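Local atomic coordinates of peptidyl-prolyl cis-trans isomerase (PDB entry 5EX2), a protein that probably catalyses the cis-trans isomerisation of peptide bonds that precede proline. Residues 71-76 with 170-175; 156-161 with 186-191; 23-28 with 217-222. All coordinates share one frame; numbering follows the deposited sequence. Where two conformers were deposited one is given.

From the N terminus, the chain enters the barrel at 23-28, the first half of contact 3, and returns to this partner only at 217-222, so that contact 3 closes the longest loop and joins the first barrel strand to the last. Contacts 1 and 2 are nested inside it. Contact 1 starts at 71-76 and closes at 170-175, but contact 2 opens at 156-161 before that closure and ends at 186-191, so these two cross. Strands 155-158 and 171-174 are neighbours, bonded through F172 N and S157 O, making four consecutive staves of 73-76, 171-174, 155-158 and 187-191. F171 reaches F28, linking contact 1 to contact 3.

Contact 1: residues 71-76 with 170-175; sequences GFMAQG and QFFLMR
M73 to G76 pair with F171 to M174 as adjacent antiparallel strands of the cyclophilin barrel. The backbone ladder carries most of the polar contact: A74 and L173 exchange both bonds, with L173 N to A74 O at 2.8 Å and nearly straight (173°), and G76 and F171 form the next hydrogen-bonded pair. Beyond the strand end, R175 N adds a bond to F72 O, and the CD atom of R175 lies against the M73 carbonyl carbon at 3.6 Å.

Apolar contacts gather on the face bearing M73, Q75, F172 and M174. Bent at chi2 and chi3, M73 brings SD to 3.5 Å from F172 CB, and the sulfur stands obliquely to the phenyl ring, 4.9 Å from its centroid, in a Met-aromatic contact. M174 SD lies in the plane of the F172 ring, at its edge, and packs on M73 CB at 4.0 Å. F72, M73, Q75 and F172 match residues that line the substrate groove of other cyclophilins, consistent with the same role here. On the face of A74 and L173, F171 covers the G76 backbone, with G76 C 3.6 Å from CE1.

Side-chain amides supply the last polar link. Q75 is extended, CG anti to its backbone N (chi1 -179°); its OE1 is held by R67 NH1, while its NE2 donates to Q170 OE1 at 2.8 Å, the two amide planes 44° apart.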
ATOM      1  N   GLY A  71      -8.461   1.470  15.379  1.00 12.10           N
ATOM      2  CA  GLY A  71      -9.500   1.377  14.377  1.00 13.81           C
ATOM      3  C   GLY A  71      -9.332   2.347  13.219  1.00 12.01           C
ATOM      4  O   GLY A  71     -10.269   2.542  12.454  1.00 12.58           O
ATOM      5  N   PHE A  72      -8.157   2.943  13.078  1.00 10.01           N
ATOM      6  CA  PHE A  72      -7.913   3.953  12.059  1.00  8.33           C
ATOM      7  C   PHE A  72      -6.539   3.741  11.433  1.00  9.39           C
ATOM      8  O   PHE A  72      -6.426   3.039  10.435  1.00  9.26           O
ATOM      9  CB  PHE A  72      -8.090   5.346  12.701  1.00  9.71           C
ATOM     10  CG  PHE A  72      -7.924   6.504  11.763  1.00  9.20           C
ATOM     11  CD1 PHE A  72      -8.088   6.364  10.391  1.00 12.48           C
ATOM     12  CD2 PHE A  72      -7.624   7.745  12.270  1.00 11.44           C
ATOM     13  CE1 PHE A  72      -7.937   7.457   9.553  1.00 12.16           C
ATOM     14  CE2 PHE A  72      -7.457   8.826  11.451  1.00 10.41           C
ATOM     15  CZ  PHE A  72      -7.620   8.690  10.083  1.00 12.48           C
ATOM     16  N   MET A  73      -5.496   4.307  12.019  1.00  9.83           N
ATOM     17  CA  MET A  73      -4.183   4.204  11.416  1.00  9.04           C
ATOM     18  C   MET A  73      -3.080   4.501  12.416  1.00  9.02           C
ATOM     19  O   MET A  73      -3.330   4.975  13.522  1.00  9.56           O
ATOM     20  CB  MET A  73      -4.083   5.153  10.215  1.00  8.90           C
ATOM     21  CG  MET A  73      -4.394   6.615  10.535  1.00 11.26           C
ATOM     22  SD  MET A  73      -2.935   7.449  11.218  1.00 13.12           S
ATOM     23  CE  MET A  73      -3.634   8.329  12.615  1.00 18.20           C
ATOM     24  N   ALA A  74      -1.864   4.179  11.986  1.00  8.47           N
ATOM     25  CA  ALA A  74      -0.648   4.520  12.700  1.00  8.36           C
ATOM     26  C   ALA A  74       0.188   5.454  11.845  1.00  7.88           C
ATOM     27  O   ALA A  74       0.605   5.104  10.737  1.00  8.93           O
ATOM     28  CB  ALA A  74       0.132   3.266  13.036  1.00  9.52           C
ATOM     29  N   GLN A  75       0.441   6.647  12.371  1.00  8.06           N
ATOM     30  CA  GLN A  75       1.182   7.673  11.650  1.00  7.83           C
ATOM     31  C   GLN A  75       2.599   7.815  12.198  1.00 10.31           C
ATOM     32  O   GLN A  75       2.796   7.872  13.416  1.00 10.72           O
ATOM     33  CB  GLN A  75       0.443   9.010  11.728  1.00 10.15           C
ATOM     34  CG  GLN A  75       1.125  10.128  11.000  1.00 10.51           C
ATOM     35  CD  GLN A  75       0.261  11.375  10.941  1.00 16.36           C
ATOM     36  OE1 GLN A  75      -0.960  11.289  11.011  1.00 25.63           O
ATOM     37  NE2 GLN A  75       0.888  12.537  10.855  1.00 14.65           N
ATOM     38  N   GLY A  76       3.568   7.853  11.288  1.00  8.95           N
ATOM     39  CA  GLY A  76       4.971   8.007  11.639  1.00  9.65           C
ATOM     40  C   GLY A  76       5.673   8.903  10.646  1.00 10.28           C
ATOM     41  O   GLY A  76       5.034   9.635   9.885  1.00  9.90           O
ATOM     42  N   GLN A 170       5.905  12.338   6.539  1.00  8.95           N
ATOM     43  CA  GLN A 170       5.012  11.577   7.397  1.00  9.63           C
ATOM     44  C   GLN A 170       4.065  10.731   6.587  1.00  8.70           C
ATOM     45  O   GLN A 170       3.517  11.184   5.580  1.00 10.16           O
ATOM     46  CB  GLN A 170       4.222  12.504   8.317  1.00 10.65           C
ATOM     47  CG  GLN A 170       5.107  13.237   9.290  1.00 10.61           C
ATOM     48  CD  GLN A 170       4.338  14.061  10.277  1.00 14.32           C
ATOM     49  OE1 GLN A 170       3.450  13.558  10.959  1.00 16.80           O
ATOM     50  NE2 GLN A 170       4.679  15.338  10.368  1.00 17.29           N
ATOM     51  N   PHE A 171       3.854   9.506   7.054  1.00 10.23           N
ATOM     52  CA  PHE A 171       3.038   8.519   6.365  1.00 10.67           C
ATOM     53  C   PHE A 171       2.100   7.872   7.363  1.00 12.42           C
ATOM     54  O   PHE A 171       2.299   7.986   8.578  1.00 10.00           O
ATOM     55  CB  PHE A 171       3.911   7.441   5.736  1.00  9.22           C
ATOM     56  CG  PHE A 171       4.729   6.717   6.743  1.00  9.64           C
ATOM     57  CD1 PHE A 171       5.978   7.174   7.099  1.00 10.04           C
ATOM     58  CD2 PHE A 171       4.209   5.611   7.390  1.00  9.57           C
ATOM     59  CE1 PHE A 171       6.712   6.525   8.080  1.00 10.37           C
ATOM     60  CE2 PHE A 171       4.930   4.960   8.365  1.00 11.66           C
ATOM     61  CZ  PHE A 171       6.184   5.420   8.716  1.00 12.17           C
ATOM     62  N   PHE A 172       1.047   7.232   6.902  0.62 10.56           N
ATOM     63  CA  PHE A 172       0.300   6.422   7.834  0.62  9.45           C
ATOM     64  C   PHE A 172      -0.009   5.052   7.266  0.62  9.17           C
ATOM     65  O   PHE A 172      -0.216   4.846   6.058  0.62  6.82           O
ATOM     66  CB  PHE A 172      -0.944   7.134   8.343  0.62  7.67           C
ATOM     67  CG  PHE A 172      -1.828   7.669   7.293  0.62  7.11           C
ATOM     68  CD1 PHE A 172      -1.560   8.888   6.700  0.62 15.33           C
ATOM     69  CD2 PHE A 172      -2.973   6.990   6.944  0.62  9.91           C
ATOM     70  CE1 PHE A 172      -2.409   9.407   5.757  0.62  9.07           C
ATOM     71  CE2 PHE A 172      -3.825   7.504   6.002  0.62 10.00           C
ATOM     72  CZ  PHE A 172      -3.542   8.715   5.402  0.62 13.79           C
ATOM     73  N   LEU A 173      -0.009   4.123   8.204  1.00  8.47           N
ATOM     74  CA  LEU A 173      -0.292   2.711   7.971  1.00  8.14           C
ATOM     75  C   LEU A 173      -1.740   2.453   8.326  1.00  8.70           C
ATOM     76  O   LEU A 173      -2.145   2.657   9.478  1.00  8.26           O
ATOM     77  CB  LEU A 173       0.609   1.829   8.829  1.00  9.01           C
ATOM     78  CG  LEU A 173       2.103   2.114   8.737  1.00  9.75           C
ATOM     79  CD1 LEU A 173       2.852   1.189   9.694  1.00  9.48           C
ATOM     80  CD2 LEU A 173       2.633   1.933   7.317  1.00 11.09           C
ATOM     81  N   MET A 174      -2.550   2.056   7.355  1.00  8.13           N
ATOM     82  CA  MET A 174      -3.969   1.862   7.617  1.00  8.07           C
ATOM     83  C   MET A 174      -4.231   0.602   8.415  1.00  8.21           C
ATOM     84  O   MET A 174      -3.889  -0.494   7.996  1.00  8.70           O
ATOM     85  CB  MET A 174      -4.774   1.811   6.320  1.00  9.92           C
ATOM     86  CG  MET A 174      -4.723   3.066   5.486  1.00  9.54           C
ATOM     87  SD  MET A 174      -5.157   4.551   6.397  1.00 11.53           S
ATOM     88  CE  MET A 174      -6.699   4.069   7.136  1.00 13.51           C
ATOM     89  N   ARG A 175      -4.823   0.770   9.580  1.00  8.64           N
ATOM     90  CA  ARG A 175      -5.148  -0.343  10.464  1.00  9.51           C
ATOM     91  C   ARG A 175      -6.558  -0.861  10.234  1.00  9.46           C
ATOM     92  O   ARG A 175      -6.859  -2.003  10.566  1.00 12.17           O
ATOM     93  CB  ARG A 175      -4.987   0.066  11.926  1.00 10.47           C
ATOM     94  CG  ARG A 175      -3.544   0.300  12.319  1.00 10.27           C
ATOM     95  CD  ARG A 175      -3.373   1.064  13.607  1.00 10.57           C
ATOM     96  NE  ARG A 175      -3.983   0.515  14.818  1.00 10.71           N
ATOM     97  CZ  ARG A 175      -3.327   0.290  15.964  1.00  9.19           C
ATOM     98  NH1 ARG A 175      -1.995   0.390  16.040  1.00  9.49           N
ATOM     99  NH2 ARG A 175      -4.004  -0.102  17.036  1.00 11.86           N
TER

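Contact 2: residues 156-161 with 186-191; sequences VSMART and SSWGRM
A classic beta bulge marks this antiparallel join between two strands of the cyclophilin barrel: W188 and G189 stand together opposite V156. The carbonyl of V156 takes two N-H groups, W188 N at 2.9 Å in an almost straight bond (173°) that lies in the carbonyl plane, and G189 N in a weak one at 3.3 Å. In return V156 N donates to G189 O at 2.8 Å, approaching from above that carbonyl plane.

With chi1 at 53°, W188 CG sits between its backbone N and carbonyl carbon, and the ring is laid along the opposite strand. V156 CG1 comes down over the face of the six-membered ring, displaced toward the rim and 3.3 Å from CZ2, a close CH-pi contact. The other methyl of V156, CG2, packs on M191 CG at 3.7 Å. At the five-membered end, M158 bends at chi2 and brings SD to 3.4 Å from W188 NE1; the sulfur meets the ring obliquely, as a Met-aromatic contact. I37, I51 and F171 add to the packing round the indole, which thus joins neighbouring strands to helix 45-57.

Polar side chains here are satisfied by residues beyond the two strands: S157 OG bonds H151 NE2 and S187 OG bonds the M149 carbonyl. Where the pairing frays, M158 N makes a weak bond to S186 O, and a water bridges the two segments, donating to M158 O at 2.7 Å while accepting from S186 N.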
ATOM      1  N   VAL A 156      -1.062   2.057   2.630  1.00  6.05           N
ATOM      2  CA  VAL A 156      -0.133   3.018   3.201  1.00  9.04           C
ATOM      3  C   VAL A 156      -0.308   4.334   2.455  1.00  8.35           C
ATOM      4  O   VAL A 156      -0.412   4.344   1.228  1.00  9.37           O
ATOM      5  CB  VAL A 156       1.324   2.488   3.107  1.00  7.98           C
ATOM      6  CG1 VAL A 156       2.304   3.440   3.732  1.00 11.00           C
ATOM      7  CG2 VAL A 156       1.432   1.119   3.771  1.00  9.35           C
ATOM      8  N   SER A 157      -0.347   5.442   3.183  1.00  8.71           N
ATOM      9  CA  SER A 157      -0.713   6.721   2.602  1.00  9.67           C
ATOM     10  C   SER A 157       0.108   7.848   3.201  1.00  8.59           C
ATOM     11  O   SER A 157       0.916   7.620   4.080  1.00  8.77           O
ATOM     12  CB  SER A 157      -2.205   6.935   2.803  1.00 11.75           C
ATOM     13  OG  SER A 157      -2.654   8.065   2.105  1.00 11.31           O
ATOM     14  N   MET A 158      -0.054   9.042   2.661  1.00 11.12           N
ATOM     15  CA  MET A 158       0.769  10.170   3.034  1.00  8.08           C
ATOM     16  C   MET A 158       0.027  11.142   3.930  1.00  9.11           C
ATOM     17  O   MET A 158      -1.048  11.596   3.591  1.00 11.15           O
ATOM     18  CB  MET A 158       1.252  10.901   1.786  1.00 10.14           C
ATOM     19  CG  MET A 158       2.593  11.542   1.970  1.00 10.33           C
ATOM     20  SD  MET A 158       3.890  10.296   1.969  1.00 13.21           S
ATOM     21  CE  MET A 158       5.270  11.264   2.555  1.00 13.83           C
ATOM     22  N   ALA A 159       0.605  11.455   5.077  1.00  8.60           N
ATOM     23  CA  ALA A 159       0.025  12.449   5.948  1.00 10.62           C
ATOM     24  C   ALA A 159       0.140  13.817   5.315  1.00 12.94           C
ATOM     25  O   ALA A 159       1.037  14.079   4.521  1.00 12.05           O
ATOM     26  CB  ALA A 159       0.715  12.452   7.286  1.00 11.68           C
ATOM     27  N   ARG A 160      -0.779  14.695   5.677  1.00 13.21           N
ATOM     28  CA  ARG A 160      -0.733  16.066   5.216  1.00 17.42           C
ATOM     29  C   ARG A 160      -1.574  16.936   6.131  1.00 12.63           C
ATOM     30  O   ARG A 160      -2.379  16.429   6.913  1.00 16.14           O
ATOM     31  CB  ARG A 160      -1.221  16.180   3.775  1.00 15.00           C
ATOM     32  CG  ARG A 160      -2.661  15.790   3.554  1.00 19.73           C
ATOM     33  CD  ARG A 160      -3.058  16.244   2.175  1.00 17.67           C
ATOM     34  NE  ARG A 160      -4.470  16.051   1.855  1.00 18.93           N
ATOM     35  CZ  ARG A 160      -5.403  17.000   1.952  1.00 22.46           C
ATOM     36  NH1 ARG A 160      -5.106  18.211   2.409  1.00 24.35           N
ATOM     37  NH2 ARG A 160      -6.650  16.729   1.607  1.00 20.57           N
ATOM     38  N   THR A 161      -1.348  18.239   6.030  1.00 18.60           N
ATOM     39  CA  THR A 161      -2.164  19.249   6.700  1.00 14.87           C
ATOM     40  C   THR A 161      -3.387  19.585   5.848  1.00 18.69           C
ATOM     41  O   THR A 161      -3.689  18.877   4.894  1.00 19.61           O
ATOM     42  CB  THR A 161      -1.364  20.535   6.960  1.00 21.27           C
ATOM     43  OG1 THR A 161      -1.064  21.176   5.711  1.00 21.80           O
ATOM     44  CG2 THR A 161      -0.073  20.230   7.698  1.00 25.35           C
ATOM     45  N   SER A 186      -2.955  10.872  -0.369  1.00 10.11           N
ATOM     46  CA  SER A 186      -2.185  10.183  -1.390  1.00  9.71           C
ATOM     47  C   SER A 186      -1.763   8.794  -0.940  1.00  8.00           C
ATOM     48  O   SER A 186      -0.723   8.621  -0.330  1.00  8.83           O
ATOM     49  CB  SER A 186      -0.950  11.008  -1.759  1.00 10.16           C
ATOM     50  OG  SER A 186      -1.288  12.327  -2.133  1.00 11.35           O
ATOM     51  N   SER A 187      -2.573   7.793  -1.234  1.00  8.23           N
ATOM     52  CA  SER A 187      -2.176   6.418  -0.967  1.00  8.27           C
ATOM     53  C   SER A 187      -1.135   5.986  -1.995  1.00  8.94           C
ATOM     54  O   SER A 187      -1.218   6.335  -3.165  1.00 11.38           O
ATOM     55  CB  SER A 187      -3.393   5.495  -0.974  1.00  9.23           C
ATOM     56  OG  SER A 187      -4.167   5.718  -2.130  1.00 10.40           O
ATOM     57  N   TRP A 188      -0.133   5.252  -1.537  1.00  7.64           N
ATOM     58  CA  TRP A 188       1.025   4.968  -2.385  1.00 11.41           C
ATOM     59  C   TRP A 188       1.611   3.590  -2.228  1.00  7.82           C
ATOM     60  O   TRP A 188       2.512   3.236  -2.975  1.00 10.29           O
ATOM     61  CB  TRP A 188       2.132   5.983  -2.129  1.00 10.26           C
ATOM     62  CG  TRP A 188       2.580   6.183  -0.688  1.00  8.69           C
ATOM     63  CD1 TRP A 188       2.202   7.199   0.155  1.00  9.53           C
ATOM     64  CD2 TRP A 188       3.530   5.393   0.055  1.00 10.76           C
ATOM     65  NE1 TRP A 188       2.834   7.074   1.361  1.00 11.10           N
ATOM     66  CE2 TRP A 188       3.651   5.976   1.332  1.00  8.06           C
ATOM     67  CE3 TRP A 188       4.275   4.246  -0.226  1.00  9.52           C
ATOM     68  CZ2 TRP A 188       4.504   5.465   2.314  1.00 12.04           C
ATOM     69  CZ3 TRP A 188       5.115   3.733   0.769  1.00  8.92           C
ATOM     70  CH2 TRP A 188       5.212   4.342   2.012  1.00 11.91           C
ATOM     71  N   GLY A 189       1.111   2.808  -1.287  1.00  7.22           N
ATOM     72  CA  GLY A 189       1.636   1.474  -1.097  1.00  9.05           C
ATOM     73  C   GLY A 189       0.703   0.599  -0.302  1.00  7.68           C
ATOM     74  O   GLY A 189      -0.382   1.014   0.082  1.00  7.49           O
ATOM     75  N   ARG A 190       1.141  -0.631  -0.086  1.00  6.87           N
ATOM     76  CA  ARG A 190       0.360  -1.612   0.620  1.00  6.62           C
ATOM     77  C   ARG A 190       1.259  -2.533   1.424  1.00  5.96           C
ATOM     78  O   ARG A 190       2.294  -2.934   0.929  1.00  8.15           O
ATOM     79  CB  ARG A 190      -0.469  -2.412  -0.385  1.00  8.67           C
ATOM     80  CG  ARG A 190      -1.386  -3.362   0.253  1.00  7.74           C
ATOM     81  CD  ARG A 190      -2.195  -4.079  -0.782  1.00  7.82           C
ATOM     82  NE  ARG A 190      -1.467  -5.099  -1.527  1.00  9.72           N
ATOM     83  CZ  ARG A 190      -1.264  -6.332  -1.090  1.00  8.84           C
ATOM     84  NH1 ARG A 190      -1.671  -6.686   0.123  1.00 11.34           N
ATOM     85  NH2 ARG A 190      -0.662  -7.216  -1.867  1.00  9.72           N
ATOM     86  N   MET A 191       0.834  -2.881   2.636  1.00  6.57           N
ATOM     87  CA  MET A 191       1.589  -3.800   3.497  1.00  7.74           C
ATOM     88  C   MET A 191       1.339  -5.230   3.076  1.00  7.59           C
ATOM     89  O   MET A 191       0.284  -5.794   3.359  1.00 10.35           O
ATOM     90  CB  MET A 191       1.188  -3.601   4.964  1.00  8.23           C
ATOM     91  CG  MET A 191       1.510  -2.202   5.480  1.00  7.45           C
ATOM     92  SD  MET A 191       1.086  -1.933   7.200  1.00 10.94           S
ATOM     93  CE  MET A 191      -0.569  -1.298   7.069  1.00 14.26           C
TER
HETATM   94  O   HOH W   1      -1.908  12.910   1.337  1.00  9.36           O

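Contact 3: residues 23-28 with 217-222; sequences DNLVIF and VMVSDL
The carboxylate of D23 is the flat group that meets the other segment, and S220 OG approaches it at OD1, donating a 2.7 Å hydrogen bond to the anti lone pair, on the side away from OD2. OD1 also forms a salt bridge with R56 NH2 of helix 45-57, so a serine and an arginine share one oxygen. The serine-aspartate bond lies just beyond the seam where the cyclophilin barrel closes, first strand 25-30 lying antiparallel beside last strand 212-218. The F28 ring meets the F171 ring, which belongs to contact 1, with the planes at about 55°.

The seam itself is short. I27 N donates to V217 O at 2.8 Å and V217 N returns a bond to I27 O; then L25 O accepts V219 N at 2.9 Å, 171° at the hydrogen, just as the second chain turns into the 3-10 segment 219-221.

Side chains divide between the two faces of the sheet. V26 and M218 share one: the methionine, bent at chi2 and chi3, lays SD beside V26 CG2 at 3.6 Å and curls CE back to D23 O at 3.3 Å, against helix 45-57, where M218 touches R52, V55 and R56. I27 and V217 point to the opposite face. Past the strand end V219 points at the first segment, and its CG2 touches both L25 CG (3.6 Å) and I27 CG1 (3.7 Å).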
ATOM      1  N   ASP A  23      12.749  -2.881  -6.384  1.00 10.82           N
ATOM      2  CA  ASP A  23      12.725  -1.432  -6.259  1.00 11.03           C
ATOM      3  C   ASP A  23      11.328  -0.931  -5.864  1.00 10.54           C
ATOM      4  O   ASP A  23      11.157   0.261  -5.624  1.00 11.61           O
ATOM      5  CB  ASP A  23      13.183  -0.763  -7.559  1.00 12.68           C
ATOM      6  CG  ASP A  23      13.819   0.596  -7.318  1.00 14.30           C
ATOM      7  OD1 ASP A  23      14.583   0.739  -6.335  1.00 15.43           O
ATOM      8  OD2 ASP A  23      13.566   1.537  -8.094  1.00 17.41           O
ATOM      9  N   ASN A  24      10.338  -1.816  -5.816  1.00 10.92           N
ATOM     10  CA  ASN A  24       9.016  -1.451  -5.307  1.00  9.73           C
ATOM     11  C   ASN A  24       8.756  -2.035  -3.924  1.00 10.15           C
ATOM     12  O   ASN A  24       7.624  -2.055  -3.468  1.00 10.80           O
ATOM     13  CB  ASN A  24       7.909  -1.930  -6.253  1.00  9.68           C
ATOM     14  CG  ASN A  24       7.917  -1.222  -7.578  1.00 10.73           C
ATOM     15  OD1 ASN A  24       8.534  -0.183  -7.735  1.00 13.39           O
ATOM     16  ND2 ASN A  24       7.223  -1.796  -8.552  1.00 14.83           N
ATOM     17  N   LEU A  25       9.798  -2.523  -3.258  1.00  9.09           N
ATOM     18  CA  LEU A  25       9.625  -3.228  -1.995  1.00  9.43           C
ATOM     19  C   LEU A  25      10.466  -2.582  -0.911  1.00  9.69           C
ATOM     20  O   LEU A  25      11.682  -2.500  -1.027  1.00 10.06           O
ATOM     21  CB  LEU A  25      10.002  -4.701  -2.150  1.00  9.92           C
ATOM     22  CG  LEU A  25       9.758  -5.640  -0.970  1.00 11.50           C
ATOM     23  CD1 LEU A  25       8.296  -5.660  -0.543  1.00 12.36           C
ATOM     24  CD2 LEU A  25      10.214  -7.052  -1.353  1.00 14.99           C
ATOM     25  N   VAL A  26       9.796  -2.161   0.154  1.00  8.64           N
ATOM     26  CA  VAL A  26      10.433  -1.462   1.255  1.00 10.57           C
ATOM     27  C   VAL A  26      10.266  -2.270   2.524  1.00  8.61           C
ATOM     28  O   VAL A  26       9.189  -2.790   2.807  1.00  8.91           O
ATOM     29  CB  VAL A  26       9.800  -0.074   1.473  1.00 11.87           C
ATOM     30  CG1 VAL A  26      10.667   0.782   2.389  1.00 15.05           C
ATOM     31  CG2 VAL A  26       9.526   0.619   0.138  1.00 21.49           C
ATOM     32  N   ILE A  27      11.340  -2.364   3.299  1.00  8.81           N
ATOM     33  CA  ILE A  27      11.296  -3.011   4.595  1.00  9.01           C
ATOM     34  C   ILE A  27      11.251  -1.943   5.686  1.00  8.96           C
ATOM     35  O   ILE A  27      12.183  -1.180   5.817  1.00 10.07           O
ATOM     36  CB  ILE A  27      12.507  -3.911   4.832  1.00  9.23           C
ATOM     37  CG1 ILE A  27      12.772  -4.805   3.611  1.00  9.86           C
ATOM     38  CG2 ILE A  27      12.282  -4.749   6.076  1.00 10.74           C
ATOM     39  CD1 ILE A  27      13.987  -5.671   3.764  1.00 11.49           C
ATOM     40  N   PHE A  28      10.139  -1.898   6.420  1.00  9.09           N
ATOM     41  CA  PHE A  28      10.025  -1.070   7.615  1.00  9.96           C
ATOM     42  C   PHE A  28      10.203  -1.958   8.832  1.00 10.83           C
ATOM     43  O   PHE A  28       9.309  -2.727   9.168  1.00 10.87           O
ATOM     44  CB  PHE A  28       8.649  -0.383   7.683  1.00 11.11           C
ATOM     45  CG  PHE A  28       8.533   0.909   6.903  1.00 10.13           C
ATOM     46  CD1 PHE A  28       9.490   1.295   5.980  1.00 12.00           C
ATOM     47  CD2 PHE A  28       7.424   1.729   7.089  1.00  9.45           C
ATOM     48  CE1 PHE A  28       9.362   2.490   5.285  1.00 13.51           C
ATOM     49  CE2 PHE A  28       7.297   2.913   6.397  1.00 12.12           C
ATOM     50  CZ  PHE A  28       8.260   3.291   5.492  1.00 12.87           C
ATOM     51  N   VAL A 217      14.529   0.174   4.533  0.65  8.20           N
ATOM     52  CA  VAL A 217      15.442  -0.253   3.482  0.65  7.27           C
ATOM     53  C   VAL A 217      14.681  -0.564   2.212  0.65  9.28           C
ATOM     54  O   VAL A 217      13.668  -1.238   2.255  0.65 10.78           O
ATOM     55  CB  VAL A 217      16.248  -1.515   3.892  0.65 10.55           C
ATOM     56  CG1 VAL A 217      17.258  -1.872   2.825  0.65 15.18           C
ATOM     57  CG2 VAL A 217      16.956  -1.297   5.211  0.65 13.29           C
ATOM     58  N   MET A 218      15.166  -0.055   1.085  1.00  8.29           N
ATOM     59  CA  MET A 218      14.715  -0.504  -0.224  1.00  9.50           C
ATOM     60  C   MET A 218      15.378  -1.829  -0.566  1.00 11.52           C
ATOM     61  O   MET A 218      16.601  -1.963  -0.508  1.00  9.72           O
ATOM     62  CB  MET A 218      15.083   0.508  -1.304  1.00 10.17           C
ATOM     63  CG  MET A 218      14.460   1.869  -1.151  1.00 12.11           C
ATOM     64  SD  MET A 218      12.656   1.838  -1.150  1.00 11.40           S
ATOM     65  CE  MET A 218      12.337   0.851  -2.626  1.00 13.87           C
ATOM     66  N   VAL A 219      14.577  -2.814  -0.937  1.00  8.10           N
ATOM     67  CA  VAL A 219      15.135  -4.134  -1.165  1.00  9.84           C
ATOM     68  C   VAL A 219      16.120  -4.117  -2.343  1.00  9.11           C
ATOM     69  O   VAL A 219      17.079  -4.884  -2.347  1.00 10.21           O
ATOM     70  CB  VAL A 219      14.000  -5.167  -1.372  1.00  9.61           C
ATOM     71  CG1 VAL A 219      14.514  -6.499  -1.816  1.00  9.70           C
ATOM     72  CG2 VAL A 219      13.259  -5.347  -0.063  1.00 10.01           C
ATOM     73  N   SER A 220      15.898  -3.253  -3.334  1.00  9.70           N
ATOM     74  CA  SER A 220      16.813  -3.126  -4.463  1.00 10.59           C
ATOM     75  C   SER A 220      18.215  -2.683  -4.036  1.00 10.46           C
ATOM     76  O   SER A 220      19.182  -2.897  -4.764  1.00 12.92           O
ATOM     77  CB  SER A 220      16.241  -2.129  -5.458  1.00 13.13           C
ATOM     78  OG  SER A 220      15.895  -0.954  -4.772  1.00 12.06           O
ATOM     79  N   ASP A 221      18.317  -2.063  -2.866  1.00 10.36           N
ATOM     80  CA  ASP A 221      19.597  -1.559  -2.387  1.00 12.10           C
ATOM     81  C   ASP A 221      20.387  -2.611  -1.634  1.00 12.50           C
ATOM     82  O   ASP A 221      21.557  -2.399  -1.303  1.00 15.14           O
ATOM     83  CB  ASP A 221      19.387  -0.344  -1.497  1.00  9.87           C
ATOM     84  CG  ASP A 221      18.821   0.835  -2.255  1.00 13.16           C
ATOM     85  OD1 ASP A 221      18.981   0.897  -3.492  1.00 14.21           O
ATOM     86  OD2 ASP A 221      18.212   1.708  -1.614  1.00 12.44           O
ATOM     87  N   LEU A 222      19.757  -3.749  -1.375  1.00 13.51           N
ATOM     88  CA  LEU A 222      20.449  -4.866  -0.750  1.00 11.62           C
ATOM     89  C   LEU A 222      21.202  -5.662  -1.789  1.00 14.28           C
ATOM     90  O   LEU A 222      20.831  -5.664  -2.970  1.00 14.04           O
ATOM     91  CB  LEU A 222      19.447  -5.768  -0.040  1.00 11.57           C
ATOM     92  CG  LEU A 222      18.627  -5.136   1.083  1.00 11.06           C
ATOM     93  CD1 LEU A 222      17.570  -6.117   1.554  1.00 11.57           C
ATOM     94  CD2 LEU A 222      19.530  -4.716   2.228  1.00 12.80           C
TER